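Local coordinates for protein delta toxin (Clostridium perfringens, PDB 2YGT) that is a beta-pore-forming haemolysin that probably assembles into transmembrane beta-barrel pores in the membranes of target cells, at residues S73-F78 / L220-F225; V48-V53 / M61-S66; T116-E121 / D158-Q163. All blocks are in the same frame, centred on the assembly; numbering follows the deposited sequence.

In the fold
From the N terminus, contact 2 comes first: strand 45-54 turns back as strand 61-72, and the pairing of 48-53 with 61-66 closes the short loop of a beta hairpin. The same second strand leads into 73-78, where contact 1 opens. It closes only at 220-225, after 141 intervening residues, and joins the chain leaving strand 61-72 to helix 219-222 and the start of strand 224-235, which is the neighbour of 61-72 in their sheet. Nested inside that long loop, contact 3 pairs 116-121 with 158-163 around strands 121-128, 134-137 and 148-155. Contacts 1 and 3 touch through Tyr159, which packs on Leu220 and Ile221; contact 2 touches neither.

Contact 1. Residues S73-F78 / L220-F225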
# COMPACT_ATOMS: atom_id res chain seq x y z
N SER A 73 8.83 -9.61 2.77
CA SER A 73 8.22 -10.15 3.98
C SER A 73 9.21 -10.23 5.13
O SER A 73 8.84 -10.12 6.30
CB SER A 73 7.62 -11.53 3.72
OG SER A 73 8.63 -12.48 3.45
N GLY A 74 10.48 -10.44 4.79
CA GLY A 74 11.52 -10.58 5.79
C GLY A 74 11.37 -11.84 6.62
O GLY A 74 11.89 -11.93 7.73
N ARG A 75 10.65 -12.82 6.09
CA ARG A 75 10.41 -14.06 6.82
C ARG A 75 11.68 -14.90 6.95
O ARG A 75 12.42 -15.08 5.99
CB ARG A 75 9.31 -14.91 6.17
CG ARG A 75 9.17 -16.27 6.82
CD ARG A 75 8.45 -17.26 5.93
NE ARG A 75 9.13 -17.46 4.66
CZ ARG A 75 8.84 -18.44 3.80
NH1 ARG A 75 7.90 -19.31 4.10
NH2 ARG A 75 9.50 -18.54 2.66
N LYS A 76 11.90 -15.42 8.15
CA LYS A 76 12.99 -16.35 8.39
C LYS A 76 12.49 -17.53 9.22
O LYS A 76 11.63 -17.36 10.09
CB LYS A 76 14.16 -15.66 9.09
CG LYS A 76 14.82 -14.57 8.27
N ILE A 77 13.01 -18.71 8.94
CA ILE A 77 12.69 -19.89 9.72
C ILE A 77 13.97 -20.51 10.24
O ILE A 77 14.88 -20.80 9.46
CB ILE A 77 11.93 -20.94 8.88
CG1 ILE A 77 10.49 -20.48 8.63
CG2 ILE A 77 11.97 -22.30 9.57
CD1 ILE A 77 9.68 -21.45 7.81
N PHE A 78 14.06 -20.70 11.55
CA PHE A 78 15.24 -21.32 12.13
C PHE A 78 14.93 -22.08 13.40
O PHE A 78 13.93 -21.83 14.07
CB PHE A 78 16.33 -20.27 12.38
CG PHE A 78 15.92 -19.18 13.32
CD1 PHE A 78 15.24 -18.06 12.86
CD2 PHE A 78 16.23 -19.26 14.67
CE1 PHE A 78 14.86 -17.05 13.73
CE2 PHE A 78 15.86 -18.25 15.55
CZ PHE A 78 15.17 -17.15 15.08
N LEU A 220 2.02 -12.46 1.12
CA LEU A 220 2.55 -11.38 1.94
C LEU A 220 3.55 -11.91 2.97
O LEU A 220 4.38 -11.16 3.48
CB LEU A 220 1.42 -10.62 2.63
CG LEU A 220 0.82 -9.45 1.85
CD1 LEU A 220 0.29 -9.91 0.49
CD2 LEU A 220 -0.26 -8.76 2.65
N ILE A 221 3.47 -13.20 3.26
CA ILE A 221 4.37 -13.82 4.22
C ILE A 221 5.55 -14.51 3.54
O ILE A 221 6.69 -14.44 4.02
CB ILE A 221 3.64 -14.83 5.13
CG1 ILE A 221 2.72 -14.09 6.11
CG2 ILE A 221 4.63 -15.70 5.89
CD1 ILE A 221 1.88 -15.01 6.98
N THR A 222 5.29 -15.17 2.42
CA THR A 222 6.34 -15.91 1.71
C THR A 222 7.21 -14.99 0.85
O THR A 222 8.41 -15.23 0.70
CB THR A 222 5.76 -17.03 0.83
OG1 THR A 222 4.80 -16.49 -0.09
CG2 THR A 222 5.10 -18.11 1.68
N GLY A 223 6.61 -13.95 0.28
CA GLY A 223 7.32 -13.05 -0.60
C GLY A 223 7.42 -11.63 -0.07
O GLY A 223 8.51 -11.13 0.21
N GLY A 224 6.26 -10.99 0.08
CA GLY A 224 6.21 -9.61 0.55
C GLY A 224 4.92 -8.93 0.12
O GLY A 224 4.09 -9.51 -0.57
N PHE A 225 4.76 -7.67 0.54
CA PHE A 225 3.56 -6.91 0.23
C PHE A 225 3.78 -6.01 -0.99
O PHE A 225 4.78 -5.29 -1.07
CB PHE A 225 3.13 -6.08 1.45
CG PHE A 225 1.85 -5.33 1.26
CD1 PHE A 225 0.79 -5.90 0.56
CD2 PHE A 225 1.68 -4.07 1.80
CE1 PHE A 225 -0.39 -5.22 0.39
CE2 PHE A 225 0.50 -3.38 1.63
CZ PHE A 225 -0.55 -3.95 0.92
O HOH W 1 10.84 -15.69 2.41
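Ser73 and Arg75 meet the end of the short helix 219-222 in different ways, the serine end-on through its hydroxyl and the arginine crossing Ile221 and then lying alongside Thr222. Ser73 OG donates to Ile221 O at 2.8 Å, coming from above the carbonyl plane, 54° out of it. A chi1 of 67° tucks this OG between the backbone N and the carbonyl carbon of Ser73, and there it also accepts a weak bond from Arg75 N at 3.3 Å. The backbone adds a second anchor, Ser73 N to Gly223 O at 3.0 Å. Gly224, the first residue past the helix to leave helical angles, brings its CA to 3.4 Å from Ser73 N.

Arg75 starts out extended, with CG trans to the backbone N (chi1 173°), and crosses the Ile221 side chain at about a right angle, Arg75 CD lying 4.1 Å from Ile221 CG2. A bend at chi3 then brings the guanidinium beside Thr222, the two side chains pointing the same way. Thr222 CA sits 4.1 Å above the centre of the guanidinium plane, and Thr222 CG2 lies over the same face. Water 1 links Arg75 NH2 to Thr222 O, which it reaches at 3.0 Å. Asp214, in a salt bridge at NH1, and the water at NH2 thus both hold the group.

Around this turn, Ser73 packs on Pro90 and Tyr93 of strand 84-99, and Ile221 on Met87 of that strand and Tyr159 of strand 159-166. Lys76 bonds through its backbone to Arg88, and Phe225 to Ile71 of strand 61-72.

Contact 2. Residues V48-V53 / M61-S66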
# COMPACT_ATOMS: atom_id res chain seq x y z
N VAL A 48 6.24 5.85 -7.85
CA VAL A 48 5.15 6.82 -7.88
C VAL A 48 4.81 7.22 -9.31
O VAL A 48 5.67 7.63 -10.08
CB VAL A 48 5.48 8.08 -7.06
CG1 VAL A 48 5.44 7.77 -5.58
CG2 VAL A 48 6.83 8.65 -7.47
N ASP A 49 3.53 7.07 -9.66
CA ASP A 49 3.03 7.53 -10.94
C ASP A 49 2.21 8.78 -10.70
O ASP A 49 1.14 8.72 -10.10
CB ASP A 49 2.17 6.46 -11.61
CG ASP A 49 2.94 5.19 -11.91
OD1 ASP A 49 4.13 5.28 -12.29
OD2 ASP A 49 2.36 4.09 -11.76
N ALA A 50 2.72 9.92 -11.16
CA ALA A 50 1.99 11.17 -11.03
C ALA A 50 1.29 11.53 -12.33
O ALA A 50 1.89 11.52 -13.40
CB ALA A 50 2.93 12.29 -10.60
N SER A 51 0.00 11.85 -12.24
CA SER A 51 -0.74 12.35 -13.38
C SER A 51 -1.13 13.80 -13.15
O SER A 51 -2.09 14.07 -12.43
CB SER A 51 -1.99 11.51 -13.64
OG SER A 51 -1.64 10.24 -14.16
N PHE A 52 -0.36 14.71 -13.73
CA PHE A 52 -0.65 16.14 -13.64
C PHE A 52 -1.78 16.50 -14.59
O PHE A 52 -1.66 16.33 -15.80
CB PHE A 52 0.59 16.97 -13.98
CG PHE A 52 1.73 16.79 -13.02
CD1 PHE A 52 2.65 15.77 -13.19
CD2 PHE A 52 1.90 17.67 -11.95
CE1 PHE A 52 3.70 15.61 -12.30
CE2 PHE A 52 2.95 17.51 -11.07
CZ PHE A 52 3.85 16.48 -11.24
N VAL A 53 -2.89 16.99 -14.04
CA VAL A 53 -4.00 17.41 -14.88
C VAL A 53 -3.96 18.91 -15.12
O VAL A 53 -3.86 19.69 -14.17
CB VAL A 53 -5.35 17.04 -14.25
CG1 VAL A 53 -6.49 17.51 -15.14
CG2 VAL A 53 -5.44 15.53 -14.02
N MET A 61 -5.16 23.51 -9.54
CA MET A 61 -4.40 22.44 -10.19
C MET A 61 -4.53 21.12 -9.44
O MET A 61 -4.47 21.08 -8.21
CB MET A 61 -2.93 22.83 -10.32
CG MET A 61 -2.68 24.05 -11.19
SD MET A 61 -0.92 24.33 -11.49
CE MET A 61 -0.33 24.58 -9.82
N THR A 62 -4.71 20.04 -10.19
CA THR A 62 -4.92 18.72 -9.61
C THR A 62 -3.91 17.70 -10.13
O THR A 62 -3.73 17.55 -11.34
CB THR A 62 -6.35 18.20 -9.91
OG1 THR A 62 -7.32 19.03 -9.26
CG2 THR A 62 -6.51 16.77 -9.41
N THR A 63 -3.26 17.00 -9.20
CA THR A 63 -2.34 15.93 -9.57
C THR A 63 -2.71 14.63 -8.86
O THR A 63 -2.80 14.58 -7.63
CB THR A 63 -0.88 16.29 -9.24
OG1 THR A 63 -0.51 17.47 -9.95
CG2 THR A 63 0.04 15.15 -9.66
N ILE A 64 -2.93 13.58 -9.64
CA ILE A 64 -3.27 12.28 -9.09
C ILE A 64 -2.00 11.45 -8.96
O ILE A 64 -1.23 11.33 -9.91
CB ILE A 64 -4.27 11.53 -9.99
CG1 ILE A 64 -5.52 12.38 -10.20
CG2 ILE A 64 -4.64 10.19 -9.37
CD1 ILE A 64 -6.47 11.83 -11.24
N ILE A 65 -1.78 10.87 -7.78
CA ILE A 65 -0.57 10.08 -7.54
C ILE A 65 -0.88 8.63 -7.20
O ILE A 65 -1.57 8.33 -6.22
CB ILE A 65 0.29 10.70 -6.43
CG1 ILE A 65 0.72 12.12 -6.83
CG2 ILE A 65 1.51 9.82 -6.15
CD1 ILE A 65 1.42 12.87 -5.73
N SER A 66 -0.35 7.72 -8.01
CA SER A 66 -0.47 6.30 -7.76
C SER A 66 0.82 5.78 -7.12
O SER A 66 1.91 5.93 -7.67
CB SER A 66 -0.76 5.54 -9.06
OG SER A 66 -0.68 4.14 -8.86
O HOH W 2 -5.90 20.70 -12.91
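The Phe52 ring carries Thr63 over one face: the methyl CG2 of Thr63 makes a CH-pi contact, 4.0 Å from the ring centroid and 15° off the normal, somewhat offset toward the rim. Thr63 OG1 stands nearby, 3.1 Å from Phe52 CD2. The two residues face each other as a non-hydrogen-bonded pair, and their side chains run side by side, since a chi1 of -65° sets CG of Phe52 beside its own backbone N and lays the ring along Thr63. Ala50 and Ile65 lie on the same side of the sheet, Ala50 CB being 4.2 Å from Thr63 CG2.

Flanking these pairs, three backbone bonds are nearly straight. Asp49 N to Ser66 O and Ser66 N to Asp49 O both measure 2.8 Å, and Ser51 N reaches Ile64 O at 2.7 Å with the donor in the carbonyl plane. The return bond from Ile64 N to Ser51 O is more bent. Toward the turn, Val53 N donates to Thr62 O at 2.9 Å, also bent, and water 2 then bridges Val53 O and Thr62 N.

Asp49, Ser51, Val53, Thr62, Ile64 and Ser66 occupy the other face. The carboxylate of Asp49 bonds to Thr35 and the hydroxyl of Ser66 to Asn228, while Ile126 packs on Ile64, Ile152 on Ser66, and Tyr128 on Val53 and Thr62.

This is an antiparallel beta hairpin within the beta-sandwich of the leukocidin/haemolysin fold. At its turn end, the side chain of Phe52 comes within about 4 Å of that of His286, which binds a zinc ion together with Asp54.

Contact 3. Residues T116-E121 / D158-Q163; sequences TISTKE and DYNTIQ
Thr116 with Ile162 and Ile117 with Thr161 form a short antiparallel beta ladder where the chain enters and leaves the three-stranded unit 121-128, 134-137 and 148-155. By its place in the leukocidin/haemolysin fold this unit is probably the pre-stem, the part that in related toxins unfolds from the soluble monomer to build the barrel of the pore. The ladder would then tie its two roots together.

Two backbone bonds hold the hydrogen-bonded pair. Ile117 N donates to Thr161 O at 2.8 Å, nearly in line with the carbonyl, and Thr161 N returns to Ile117 O at 3.0 Å. Thr116 CA adds a CA-H...O contact to Thr161 O.

On the exposed side of the ladder, the side chains of Thr116 and Ile162 slant across each other. The oxygen does the touching here: Thr116 OG1 lies 3.8 Å from Ile162 CG1. On the face that carries Ile117 and Thr161, Thr161 OG1 is hydrogen-bonded to Gln156, Tyr154 and Thr175, and the amide of Gln156 also reaches Ile117 O and Thr119 O. The first root is thus tied as well to the residue just after strand 148-155.

Past Ile117 the chain leaves the sheet, and the contact continues through a side-chain pair and a water. Ser118 OG stands 2.9 Å from Asn160 OD1, a weak hydrogen bond at best, since the same proton has another acceptor within reach. Water 3 lies between Ser118 O and Tyr159 O. The Tyr159 side chain leaves on the side away from 116-121; its ring packs on Leu220 and Ile221, and its OH bonds to Pro90 O.

The Asn160 amide also folds back on its own strand: with chi1 at -72°, Asn160 ND2 donates to Tyr159 O at 2.7 Å, that oxygen lying in the amide plane while the nitrogen sits 51° out of the carbonyl plane.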
# COMPACT_ATOMS: atom_id res chain seq x y z
N THR A 116 -11.86 0.67 5.72
CA THR A 116 -11.31 -0.67 5.84
C THR A 116 -11.70 -1.56 4.67
O THR A 116 -12.85 -1.55 4.23
CB THR A 116 -11.74 -1.34 7.17
OG1 THR A 116 -11.37 -0.51 8.27
CG2 THR A 116 -11.08 -2.70 7.32
N ILE A 117 -10.74 -2.33 4.17
CA ILE A 117 -10.97 -3.27 3.09
C ILE A 117 -10.47 -4.66 3.49
O ILE A 117 -9.32 -4.82 3.90
CB ILE A 117 -10.25 -2.83 1.79
CG1 ILE A 117 -10.66 -1.41 1.42
CG2 ILE A 117 -10.58 -3.78 0.65
CD1 ILE A 117 -12.11 -1.28 1.05
N SER A 118 -11.33 -5.66 3.36
CA SER A 118 -11.00 -7.01 3.81
C SER A 118 -10.90 -8.04 2.69
O SER A 118 -10.45 -9.16 2.93
CB SER A 118 -12.03 -7.48 4.84
OG SER A 118 -11.94 -6.72 6.04
N THR A 119 -11.31 -7.67 1.48
CA THR A 119 -11.29 -8.60 0.36
C THR A 119 -9.87 -8.99 -0.06
O THR A 119 -8.93 -8.19 0.04
CB THR A 119 -12.05 -8.04 -0.88
OG1 THR A 119 -11.55 -6.73 -1.20
CG2 THR A 119 -13.54 -7.96 -0.59
N LYS A 120 -9.72 -10.23 -0.52
CA LYS A 120 -8.44 -10.74 -0.98
C LYS A 120 -7.84 -9.83 -2.05
O LYS A 120 -6.63 -9.63 -2.10
CB LYS A 120 -8.60 -12.16 -1.52
CG LYS A 120 -7.31 -12.79 -2.01
N GLU A 121 -8.70 -9.29 -2.90
CA GLU A 121 -8.28 -8.40 -3.97
C GLU A 121 -8.87 -7.01 -3.75
O GLU A 121 -10.06 -6.88 -3.44
CB GLU A 121 -8.72 -8.96 -5.32
CG GLU A 121 -8.23 -8.16 -6.52
CD GLU A 121 -8.91 -8.57 -7.81
OE1 GLU A 121 -9.88 -9.35 -7.75
OE2 GLU A 121 -8.48 -8.11 -8.89
N ASP A 158 -5.38 -12.97 3.40
CA ASP A 158 -5.26 -13.15 4.84
C ASP A 158 -4.95 -11.87 5.61
O ASP A 158 -4.80 -11.89 6.83
CB ASP A 158 -4.22 -14.23 5.17
CG ASP A 158 -4.58 -15.58 4.61
OD1 ASP A 158 -5.75 -15.75 4.20
OD2 ASP A 158 -3.71 -16.48 4.60
N TYR A 159 -4.86 -10.76 4.89
CA TYR A 159 -4.61 -9.45 5.50
C TYR A 159 -5.77 -8.50 5.27
O TYR A 159 -6.57 -8.69 4.35
CB TYR A 159 -3.33 -8.82 4.93
CG TYR A 159 -2.04 -9.45 5.41
CD1 TYR A 159 -1.69 -10.74 5.04
CD2 TYR A 159 -1.16 -8.73 6.21
CE1 TYR A 159 -0.50 -11.31 5.47
CE2 TYR A 159 0.03 -9.29 6.65
CZ TYR A 159 0.35 -10.58 6.27
OH TYR A 159 1.54 -11.13 6.71
N ASN A 160 -5.86 -7.48 6.11
CA ASN A 160 -6.81 -6.39 5.91
C ASN A 160 -6.08 -5.06 5.80
O ASN A 160 -5.00 -4.89 6.36
CB ASN A 160 -7.83 -6.33 7.05
CG ASN A 160 -8.83 -7.48 7.00
OD1 ASN A 160 -9.78 -7.51 7.78
ND2 ASN A 160 -8.60 -8.43 6.10
N THR A 161 -6.69 -4.11 5.09
CA THR A 161 -6.12 -2.78 4.97
C THR A 161 -7.04 -1.75 5.61
O THR A 161 -8.24 -1.71 5.34
CB THR A 161 -5.86 -2.38 3.50
OG1 THR A 161 -4.90 -3.27 2.92
CG2 THR A 161 -5.34 -0.96 3.41
N ILE A 162 -6.47 -0.92 6.48
CA ILE A 162 -7.23 0.17 7.08
C ILE A 162 -6.50 1.49 6.88
O ILE A 162 -5.28 1.57 7.05
CB ILE A 162 -7.44 -0.06 8.59
CG1 ILE A 162 -8.07 1.17 9.23
CG2 ILE A 162 -6.13 -0.39 9.27
CD1 ILE A 162 -8.57 0.95 10.64
N GLN A 163 -7.24 2.52 6.49
CA GLN A 163 -6.66 3.85 6.40
C GLN A 163 -6.65 4.49 7.78
O GLN A 163 -7.70 4.82 8.34
CB GLN A 163 -7.42 4.73 5.40
CG GLN A 163 -6.77 6.10 5.22
CD GLN A 163 -7.23 6.81 3.97
OE1 GLN A 163 -8.42 7.10 3.80
NE2 GLN A 163 -6.29 7.12 3.09
O HOH W 3 -8.12 -10.26 2.67